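Local structure of protein (soluble lytic transglycosylase SLT70) (Escherichia coli, 1QSA) at residues Q105-Y110 / P136-K141; L74-V79 / P99-A104; I341-M346 / Q358-E363. The protein cleaves the glycosidic bonds between N-acetylmuramic acid and N-acetylglucosamine in peptidoglycan, forming a 1,6-anhydro bond in the muramic acid residue. All blocks are in the same frame, centred on the assembly; numbering follows the deposited sequence. Where two conformers were deposited one is given.

Contact 1: residues Q105-Y110 / P136-K141; sequences QCNYYY and PNACDK
Cys106 and Cys139 are joined by a disulfide, SG to SG 2.0 Å, that ties helix 102-114 covalently to the start of helix 138-148. Its torsion about the S-S bond is -92°, close to the unstrained value, and it brings the two CA atoms to 4.8 Å. Apolar contact flanks the bridge: CB of Cys106 lies 4.0 Å from CB of Ala138, and the CD of Pro136 approaches the Cys106 sulfur. The polar part is built on Lys141. Its NZ gives a hydrogen bond of 2.8 Å to OD1 of Asn107, arriving almost in line with the C=O bond, and a second of 2.9 Å to the carbonyl O of Ala138, so the ammonium links the two helices. The bend at its last torsion (chi4 -66°) turns NZ toward these oxygens, while the methylenes before it run over the Tyr110 ring. There CD makes a CH-pi contact, 3.7 Å from the ring centroid and nearly on the normal. Asn107 ND2 is held by Asn80 OD1. Trp88 of helix 88-94 meets the Tyr110 ring edge-to-face and also touches Lys141, whereas Leu128 of helix 118-129 packs against Cys139.

Contact 2: residues L74-V79 / P99-A104; sequences LQSRFV and PGTTEA
Ser76 and Thr101 face each other where helix 69-84 passes the loop leading into helix 102-114. In the conformer described, one of two for this serine, OG stands beside its own backbone N (chi1 -73°), a setting that carries it across to the backbone of the turn. There it accepts a hydrogen bond from Thr101 N, 3.2 Å long with an N-H...O angle of 156°. A water lies 3.2 Å from the same OG and accepts from Gly100 N at 2.8 Å, so in this copy the serine oxygen is linked to two successive residues of the turn, once directly and once through solvent.

The Thr101 side chain lies against Ser76 with both its branches: OG1 and CG2 each pack on the serine CB, at 3.5 Å and 3.6 Å. OG1 is turned between the backbone N and the carbonyl carbon (chi1 67°), from where it accepts from Ala104 N, the capping bond of Thr101 as N-cap residue of helix 102-114. Thr101 therefore caps its helix through the side chain while its own amide is held by the neighbouring one.

One turn along helix 69-84, toward Val79, the contact becomes apolar. The Ala104 methyl points at this helix and touches both Ser76 and Val79, with CB 3.9 Å from Val79 CG1. That same valine branch also reaches the Ala104 carbonyl O, while CG2, on the other branch, comes near CB of Pro99; Pro99 CB also lies 3.9 Å from Ser76 OG.

Further round helix 69-84, Leu74 and Phe78 pack on helix 55-64, and Phe78 also meets Phe94 of helix 88-94 edge-to-face. Asn80, one residue beyond Val79, continues the packing onto Glu103 and Ala104 of helix 102-114.

Contact 3: residues I341-M346 / Q358-E363; sequences ILHQLM and QRIGEE
Leu342, His343 and Met346 of helix 335-346 meet Ile360 and Glu362 in a surface contact of the alpha-superhelix, joining this helix to the turn that closes the next one, helix 351-359. That turn is a Schellman motif: Gly361, with positive phi, is the C-prime residue, its N bonded to Gln358 O while Glu362 N returns to Ala357 O. The reversal leaves the side chains of Ile360 and Glu362 directed at helix 335-346.

Ile360 spreads two branches over it. The Leu342 and Ile360 side chains run antiparallel alongside each other, with CD1 of the leucine a tight 3.2 Å from CG2 of the isoleucine, and Ile360 CD1 settles 3.4 Å from Met346 SD and close to His343 NE2. Leu342 CD1 also reaches CG of Arg359, whose guanidinium leads off to Asp327 in a salt bridge and to Tyr323, both on helix 319-331. Leu342 and Met346 also pack on Ala356 of helix 351-359. Met346, bent at its last torsion (chi3 67°), brings CE to 3.7 Å from Glu362 CB.

Beside this apolar patch lies a His-carboxylate hydrogen bond. The Glu362 chain, extended beyond CG, carries its carboxylate to the edge of the His343 ring, the two planes 33° apart; His343 NE2 donates to Glu362 OE2 at 2.9 Å, with an N-H...O angle of 161°, meeting the oxygen on its syn side, somewhat out of the carboxylate plane.

Overall arrangement
Contacts 1 and 2 adjoin, their centres 11 Å apart, and both use helix 102-114: contact 2 involves its N-terminal end, contact 1 the turn that follows. They also touch directly, Gln105 NE2 lying 3.0 Å from Pro99 O in a probable hydrogen bond. Contact 3 is on the opposite side of the chain's centre, about 57 Å from contact 1 and 53 Å from contact 2, centre to centre. Burial differs with the chemistry. Contact 2 is buried, combining a small hydroxyl, backbone amides and a water, with valine, alanine and proline carbons beside them; contact 1, partly buried, has a covalent bridge and a lysine; contact 3 is at the surface, with aliphatic chains beside a histidine-carboxylate pair.

Contact 1: residues Q105-Y110 / P136-K141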
loop_
_atom_site.group_PDB
_atom_site.type_symbol
_atom_site.label_atom_id
_atom_site.label_comp_id
_atom_site.label_asym_id
_atom_site.label_seq_id
_atom_site.Cartn_x
_atom_site.Cartn_y
_atom_site.Cartn_z
ATOM N N GLN A 105 -21.111 -10.572 -6.616
ATOM C CA GLN A 105 -21.308 -11.845 -5.910
ATOM C C GLN A 105 -22.556 -11.774 -5.032
ATOM O O GLN A 105 -23.323 -12.740 -4.959
ATOM C CB GLN A 105 -20.074 -12.194 -5.083
ATOM C CG GLN A 105 -18.878 -12.578 -5.960
ATOM C CD GLN A 105 -17.574 -12.613 -5.186
ATOM O OE1 GLN A 105 -17.558 -12.475 -3.961
ATOM N NE2 GLN A 105 -16.471 -12.820 -5.899
ATOM N N CYS A 106 -22.758 -10.627 -4.380
ATOM C CA CYS A 106 -23.942 -10.415 -3.544
ATOM C C CYS A 106 -25.185 -10.611 -4.415
ATOM O O CYS A 106 -26.142 -11.277 -4.029
ATOM C CB CYS A 106 -23.982 -8.994 -2.996
ATOM S SG CYS A 106 -22.642 -8.527 -1.850
ATOM N N ASN A 107 -25.158 -10.035 -5.609
ATOM C CA ASN A 107 -26.294 -10.143 -6.515
ATOM C C ASN A 107 -26.474 -11.548 -7.095
ATOM O O ASN A 107 -27.604 -12.018 -7.279
ATOM C CB ASN A 107 -26.181 -9.085 -7.616
ATOM C CG ASN A 107 -26.528 -7.694 -7.106
ATOM O OD1 ASN A 107 -27.486 -7.527 -6.343
ATOM N ND2 ASN A 107 -25.776 -6.694 -7.538
ATOM N N TYR A 108 -25.356 -12.229 -7.335
ATOM C CA TYR A 108 -25.362 -13.593 -7.863
ATOM C C TYR A 108 -26.062 -14.524 -6.869
ATOM O O TYR A 108 -26.931 -15.323 -7.253
ATOM C CB TYR A 108 -23.917 -14.048 -8.091
ATOM C CG TYR A 108 -23.745 -15.502 -8.486
ATOM C CD1 TYR A 108 -23.833 -15.897 -9.831
ATOM C CD2 TYR A 108 -23.448 -16.481 -7.531
ATOM C CE1 TYR A 108 -23.621 -17.228 -10.213
ATOM C CE2 TYR A 108 -23.236 -17.822 -7.904
ATOM C CZ TYR A 108 -23.319 -18.183 -9.246
ATOM O OH TYR A 108 -23.063 -19.491 -9.614
ATOM N N TYR A 109 -25.676 -14.440 -5.595
ATOM C CA TYR A 109 -26.311 -15.289 -4.589
ATOM C C TYR A 109 -27.760 -14.927 -4.318
ATOM O O TYR A 109 -28.572 -15.814 -4.077
ATOM C CB TYR A 109 -25.463 -15.372 -3.326
ATOM C CG TYR A 109 -24.220 -16.167 -3.613
ATOM C CD1 TYR A 109 -24.315 -17.523 -3.946
ATOM C CD2 TYR A 109 -22.965 -15.567 -3.628
ATOM C CE1 TYR A 109 -23.201 -18.255 -4.282
ATOM C CE2 TYR A 109 -21.826 -16.302 -3.975
ATOM C CZ TYR A 109 -21.960 -17.645 -4.296
ATOM O OH TYR A 109 -20.856 -18.392 -4.619
ATOM N N TYR A 110 -28.112 -13.646 -4.430
ATOM C CA TYR A 110 -29.514 -13.263 -4.241
ATOM C C TYR A 110 -30.299 -13.838 -5.441
ATOM O O TYR A 110 -31.431 -14.309 -5.287
ATOM C CB TYR A 110 -29.673 -11.745 -4.176
ATOM C CG TYR A 110 -31.062 -11.296 -3.788
ATOM C CD1 TYR A 110 -31.540 -11.468 -2.483
ATOM C CD2 TYR A 110 -31.893 -10.673 -4.716
ATOM C CE1 TYR A 110 -32.805 -11.024 -2.114
ATOM C CE2 TYR A 110 -33.166 -10.223 -4.358
ATOM C CZ TYR A 110 -33.614 -10.401 -3.055
ATOM O OH TYR A 110 -34.871 -9.939 -2.707
ATOM N N PRO A 136 -20.862 -4.435 0.227
ATOM C CA PRO A 136 -21.738 -3.629 -0.635
ATOM C C PRO A 136 -23.195 -3.609 -0.163
ATOM O O PRO A 136 -23.690 -4.585 0.409
ATOM C CB PRO A 136 -21.610 -4.313 -2.009
ATOM C CG PRO A 136 -20.202 -4.833 -2.000
ATOM C CD PRO A 136 -20.063 -5.384 -0.570
ATOM N N ASN A 137 -23.874 -2.494 -0.431
ATOM C CA ASN A 137 -25.282 -2.334 -0.068
ATOM C C ASN A 137 -26.092 -3.461 -0.717
ATOM O O ASN A 137 -27.097 -3.902 -0.160
ATOM C CB ASN A 137 -25.790 -0.952 -0.514
ATOM C CG ASN A 137 -27.260 -0.727 -0.190
ATOM O OD1 ASN A 137 -28.053 -0.472 -1.082
ATOM N ND2 ASN A 137 -27.625 -0.816 1.086
ATOM N N ALA A 138 -25.612 -3.961 -1.860
ATOM C CA ALA A 138 -26.273 -5.060 -2.582
ATOM C C ALA A 138 -26.419 -6.338 -1.736
ATOM O O ALA A 138 -27.305 -7.156 -1.977
ATOM C CB ALA A 138 -25.509 -5.380 -3.873
ATOM N N CYS A 139 -25.512 -6.536 -0.780
ATOM C CA CYS A 139 -25.564 -7.719 0.073
ATOM C C CYS A 139 -26.630 -7.647 1.152
ATOM O O CYS A 139 -27.008 -8.681 1.715
ATOM C CB CYS A 139 -24.191 -7.994 0.720
ATOM S SG CYS A 139 -23.241 -9.342 -0.080
ATOM N N ASP A 140 -27.127 -6.446 1.443
ATOM C CA ASP A 140 -28.134 -6.314 2.498
ATOM C C ASP A 140 -29.371 -7.181 2.267
ATOM O O ASP A 140 -29.803 -7.911 3.177
ATOM C CB ASP A 140 -28.510 -4.842 2.705
ATOM C CG ASP A 140 -27.350 -4.018 3.277
ATOM O OD1 ASP A 140 -26.391 -4.606 3.836
ATOM O OD2 ASP A 140 -27.405 -2.778 3.180
ATOM N N LYS A 141 -29.906 -7.160 1.051
ATOM C CA LYS A 141 -31.091 -7.970 0.742
ATOM C C LYS A 141 -30.795 -9.479 0.877
ATOM O O LYS A 141 -31.658 -10.264 1.291
ATOM C CB LYS A 141 -31.625 -7.627 -0.658
ATOM C CG LYS A 141 -30.627 -7.831 -1.807
ATOM C CD LYS A 141 -31.250 -7.356 -3.137
ATOM C CE LYS A 141 -30.302 -7.558 -4.313
ATOM N NZ LYS A 141 -29.090 -6.695 -4.186
#

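Contact 2: residues L74-V79 / P99-A104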
loop_
_atom_site.group_PDB
_atom_site.type_symbol
_atom_site.label_atom_id
_atom_site.label_comp_id
_atom_site.label_asym_id
_atom_site.label_seq_id
_atom_site.Cartn_x
_atom_site.Cartn_y
_atom_site.Cartn_z
ATOM N N LEU A 74 -16.680 -5.555 -17.230
ATOM C CA LEU A 74 -18.062 -5.459 -17.719
ATOM C C LEU A 74 -18.927 -6.647 -17.275
ATOM O O LEU A 74 -20.148 -6.507 -17.117
ATOM C CB LEU A 74 -18.092 -5.321 -19.247
ATOM C CG LEU A 74 -19.467 -5.124 -19.908
ATOM C CD1 LEU A 74 -20.161 -3.873 -19.359
ATOM C CD2 LEU A 74 -19.315 -5.033 -21.429
ATOM N N GLN A 75 -18.301 -7.802 -17.060
ATOM C CA GLN A 75 -19.014 -9.006 -16.618
ATOM C C GLN A 75 -19.710 -8.740 -15.268
ATOM O O GLN A 75 -20.919 -8.978 -15.107
ATOM C CB GLN A 75 -18.030 -10.166 -16.489
ATOM C CG GLN A 75 -18.674 -11.506 -16.203
ATOM C CD GLN A 75 -19.553 -12.002 -17.342
ATOM O OE1 GLN A 75 -19.531 -11.459 -18.451
ATOM N NE2 GLN A 75 -20.342 -13.030 -17.066
ATOM N N SER A 76 -18.944 -8.238 -14.299
ATOM C CA SER A 76 -19.509 -7.909 -12.991
ATOM C C SER A 76 -20.437 -6.693 -13.065
ATOM O O SER A 76 -21.475 -6.678 -12.407
ATOM C CB SER A 76 -18.404 -7.671 -11.947
ATOM O OG SER A 76 -17.794 -8.887 -11.561
ATOM N N ARG A 77 -20.094 -5.696 -13.890
ATOM C CA ARG A 77 -20.928 -4.505 -14.041
ATOM C C ARG A 77 -22.311 -4.860 -14.622
ATOM O O ARG A 77 -23.346 -4.372 -14.139
ATOM C CB ARG A 77 -20.232 -3.482 -14.935
ATOM C CG ARG A 77 -21.022 -2.197 -15.136
ATOM C CD ARG A 77 -20.224 -1.186 -15.957
ATOM N NE ARG A 77 -21.022 -0.002 -16.266
ATOM C CZ ARG A 77 -20.556 1.085 -16.884
ATOM N NH1 ARG A 77 -19.287 1.147 -17.277
ATOM N NH2 ARG A 77 -21.369 2.112 -17.125
ATOM N N PHE A 78 -22.339 -5.762 -15.601
ATOM C CA PHE A 78 -23.616 -6.139 -16.198
ATOM C C PHE A 78 -24.425 -7.028 -15.254
ATOM O O PHE A 78 -25.658 -7.016 -15.280
ATOM C CB PHE A 78 -23.449 -6.790 -17.561
ATOM C CG PHE A 78 -24.716 -6.798 -18.360
ATOM C CD1 PHE A 78 -25.367 -5.598 -18.655
ATOM C CD2 PHE A 78 -25.274 -7.999 -18.795
ATOM C CE1 PHE A 78 -26.572 -5.597 -19.387
ATOM C CE2 PHE A 78 -26.474 -8.003 -19.522
ATOM C CZ PHE A 78 -27.114 -6.798 -19.813
ATOM N N VAL A 79 -23.738 -7.814 -14.425
ATOM C CA VAL A 79 -24.442 -8.629 -13.432
ATOM C C VAL A 79 -25.201 -7.664 -12.525
ATOM O O VAL A 79 -26.380 -7.870 -12.223
ATOM C CB VAL A 79 -23.461 -9.484 -12.603
ATOM C CG1 VAL A 79 -24.090 -9.883 -11.254
ATOM C CG2 VAL A 79 -23.114 -10.745 -13.370
ATOM N N PRO A 99 -19.404 -14.369 -10.038
ATOM C CA PRO A 99 -18.674 -13.252 -10.649
ATOM C C PRO A 99 -17.466 -12.767 -9.853
ATOM O O PRO A 99 -17.223 -13.218 -8.736
ATOM C CB PRO A 99 -19.748 -12.167 -10.814
ATOM C CG PRO A 99 -20.730 -12.473 -9.738
ATOM C CD PRO A 99 -20.773 -13.972 -9.658
ATOM N N GLY A 100 -16.747 -11.806 -10.425
ATOM C CA GLY A 100 -15.533 -11.302 -9.805
ATOM C C GLY A 100 -15.586 -10.330 -8.646
ATOM O O GLY A 100 -14.783 -10.445 -7.718
ATOM N N THR A 101 -16.486 -9.358 -8.687
ATOM C CA THR A 101 -16.538 -8.368 -7.612
ATOM C C THR A 101 -17.455 -8.787 -6.488
ATOM O O THR A 101 -18.375 -9.578 -6.691
ATOM C CB THR A 101 -16.996 -6.997 -8.125
ATOM O OG1 THR A 101 -18.365 -7.070 -8.548
ATOM C CG2 THR A 101 -16.136 -6.570 -9.308
ATOM N N THR A 102 -17.228 -8.224 -5.307
ATOM C CA THR A 102 -18.066 -8.545 -4.166
ATOM C C THR A 102 -19.508 -8.147 -4.416
ATOM O O THR A 102 -20.417 -8.945 -4.148
ATOM C CB THR A 102 -17.572 -7.855 -2.889
ATOM O OG1 THR A 102 -16.202 -8.205 -2.684
ATOM C CG2 THR A 102 -18.377 -8.329 -1.695
ATOM N N GLU A 103 -19.720 -6.963 -4.989
ATOM C CA GLU A 103 -21.076 -6.483 -5.268
ATOM C C GLU A 103 -21.801 -7.441 -6.217
ATOM O O GLU A 103 -22.940 -7.839 -5.952
ATOM C CB GLU A 103 -21.068 -5.068 -5.846
ATOM C CG GLU A 103 -22.470 -4.505 -6.038
ATOM C CD GLU A 103 -22.477 -3.105 -6.629
ATOM O OE1 GLU A 103 -21.393 -2.500 -6.806
ATOM O OE2 GLU A 103 -23.582 -2.610 -6.934
ATOM N N ALA A 104 -21.114 -7.864 -7.281
ATOM C CA ALA A 104 -21.699 -8.815 -8.236
ATOM C C ALA A 104 -21.970 -10.165 -7.554
ATOM O O ALA A 104 -22.964 -10.827 -7.866
ATOM C CB ALA A 104 -20.778 -9.005 -9.454
HETATM O O HOH W 1 -17.316 -11.638 -13.191
#

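Contact 3: residues I341-M346 / Q358-E363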
loop_
_atom_site.group_PDB
_atom_site.type_symbol
_atom_site.label_atom_id
_atom_site.label_comp_id
_atom_site.label_asym_id
_atom_site.label_seq_id
_atom_site.Cartn_x
_atom_site.Cartn_y
_atom_site.Cartn_z
ATOM N N ILE A 341 30.068 -10.711 9.404
ATOM C CA ILE A 341 28.641 -10.406 9.270
ATOM C C ILE A 341 28.464 -9.313 8.222
ATOM O O ILE A 341 27.603 -9.421 7.343
ATOM C CB ILE A 341 27.995 -9.921 10.607
ATOM C CG1 ILE A 341 27.954 -11.061 11.632
ATOM C CG2 ILE A 341 26.562 -9.379 10.341
ATOM C CD1 ILE A 341 27.483 -10.628 13.026
ATOM N N LEU A 342 29.278 -8.265 8.320
ATOM C CA LEU A 342 29.229 -7.140 7.381
ATOM C C LEU A 342 29.540 -7.615 5.961
ATOM O O LEU A 342 28.864 -7.228 5.016
ATOM C CB LEU A 342 30.200 -6.034 7.815
ATOM C CG LEU A 342 29.857 -5.356 9.150
ATOM C CD1 LEU A 342 30.868 -4.251 9.434
ATOM C CD2 LEU A 342 28.434 -4.765 9.104
ATOM N N HIS A 343 30.536 -8.487 5.811
ATOM C CA HIS A 343 30.881 -8.994 4.485
ATOM C C HIS A 343 29.753 -9.853 3.910
ATOM O O HIS A 343 29.510 -9.824 2.703
ATOM C CB HIS A 343 32.213 -9.756 4.512
ATOM C CG HIS A 343 33.415 -8.860 4.463
ATOM N ND1 HIS A 343 34.489 -9.003 5.317
ATOM C CD2 HIS A 343 33.712 -7.811 3.663
ATOM C CE1 HIS A 343 35.394 -8.078 5.045
ATOM N NE2 HIS A 343 34.944 -7.342 4.046
ATOM N N GLN A 344 29.059 -10.604 4.766
ATOM C CA GLN A 344 27.931 -11.419 4.300
ATOM C C GLN A 344 26.801 -10.496 3.841
ATOM O O GLN A 344 26.145 -10.750 2.835
ATOM C CB GLN A 344 27.442 -12.364 5.393
ATOM C CG GLN A 344 28.313 -13.597 5.542
ATOM C CD GLN A 344 28.508 -14.323 4.221
ATOM O OE1 GLN A 344 27.580 -14.939 3.692
ATOM N NE2 GLN A 344 29.713 -14.227 3.667
ATOM N N LEU A 345 26.593 -9.412 4.582
ATOM C CA LEU A 345 25.547 -8.450 4.240
ATOM C C LEU A 345 25.821 -7.780 2.897
ATOM O O LEU A 345 24.903 -7.592 2.100
ATOM C CB LEU A 345 25.412 -7.390 5.340
ATOM C CG LEU A 345 24.509 -7.728 6.524
ATOM C CD1 LEU A 345 24.571 -6.597 7.543
ATOM C CD2 LEU A 345 23.073 -7.921 6.037
ATOM N N MET A 346 27.082 -7.452 2.639
ATOM C CA MET A 346 27.485 -6.809 1.396
ATOM C C MET A 346 27.174 -7.636 0.144
ATOM O O MET A 346 27.092 -7.085 -0.955
ATOM C CB MET A 346 28.977 -6.477 1.424
ATOM C CG MET A 346 29.335 -5.286 2.295
ATOM S SD MET A 346 31.134 -5.146 2.534
ATOM C CE MET A 346 31.677 -4.736 0.894
ATOM N N GLN A 358 29.825 0.798 3.457
ATOM C CA GLN A 358 30.323 2.093 3.908
ATOM C C GLN A 358 30.963 1.992 5.305
ATOM O O GLN A 358 31.993 2.608 5.554
ATOM C CB GLN A 358 29.207 3.150 3.898
ATOM C CG GLN A 358 29.721 4.564 4.202
ATOM C CD GLN A 358 28.873 5.689 3.602
ATOM O OE1 GLN A 358 27.828 5.448 2.993
ATOM N NE2 GLN A 358 29.316 6.926 3.798
ATOM N N ARG A 359 30.389 1.168 6.178
ATOM C CA ARG A 359 30.922 1.001 7.535
ATOM C C ARG A 359 32.362 0.480 7.520
ATOM O O ARG A 359 33.215 1.012 8.228
ATOM C CB ARG A 359 30.022 0.082 8.375
ATOM C CG ARG A 359 30.499 -0.117 9.832
ATOM C CD ARG A 359 30.511 1.220 10.568
ATOM N NE ARG A 359 31.123 1.170 11.904
ATOM C CZ ARG A 359 30.486 0.792 13.006
ATOM N NH1 ARG A 359 29.251 0.315 12.937
ATOM N NH2 ARG A 359 31.125 0.823 14.178
ATOM N N ILE A 360 32.655 -0.515 6.684
ATOM C CA ILE A 360 34.025 -1.040 6.639
ATOM C C ILE A 360 34.936 -0.419 5.579
ATOM O O ILE A 360 36.050 -0.897 5.353
ATOM C CB ILE A 360 34.060 -2.570 6.536
ATOM C CG1 ILE A 360 33.357 -3.048 5.263
ATOM C CG2 ILE A 360 33.443 -3.176 7.781
ATOM C CD1 ILE A 360 33.258 -4.557 5.182
ATOM N N GLY A 361 34.462 0.646 4.938
ATOM C CA GLY A 361 35.254 1.341 3.940
ATOM C C GLY A 361 35.515 0.617 2.638
ATOM O O GLY A 361 36.545 0.840 1.998
ATOM N N GLU A 362 34.594 -0.255 2.245
ATOM C CA GLU A 362 34.733 -0.992 0.997
ATOM C C GLU A 362 33.662 -0.546 0.005
ATOM O O GLU A 362 32.605 -0.057 0.394
ATOM C CB GLU A 362 34.656 -2.498 1.254
ATOM C CG GLU A 362 35.870 -3.035 2.007
ATOM C CD GLU A 362 35.738 -4.492 2.405
ATOM O OE1 GLU A 362 35.075 -5.265 1.681
ATOM O OE2 GLU A 362 36.307 -4.867 3.448
ATOM N N GLU A 363 33.973 -0.635 -1.280
ATOM C CA GLU A 363 33.017 -0.241 -2.304
ATOM C C GLU A 363 31.933 -1.310 -2.435
ATOM O O GLU A 363 32.227 -2.507 -2.438
ATOM C CB GLU A 363 33.737 -0.022 -3.638
ATOM C CG GLU A 363 32.822 0.422 -4.761
ATOM C CD GLU A 363 33.556 1.122 -5.897
ATOM O OE1 GLU A 363 34.556 0.563 -6.404
ATOM O OE2 GLU A 363 33.118 2.231 -6.281
#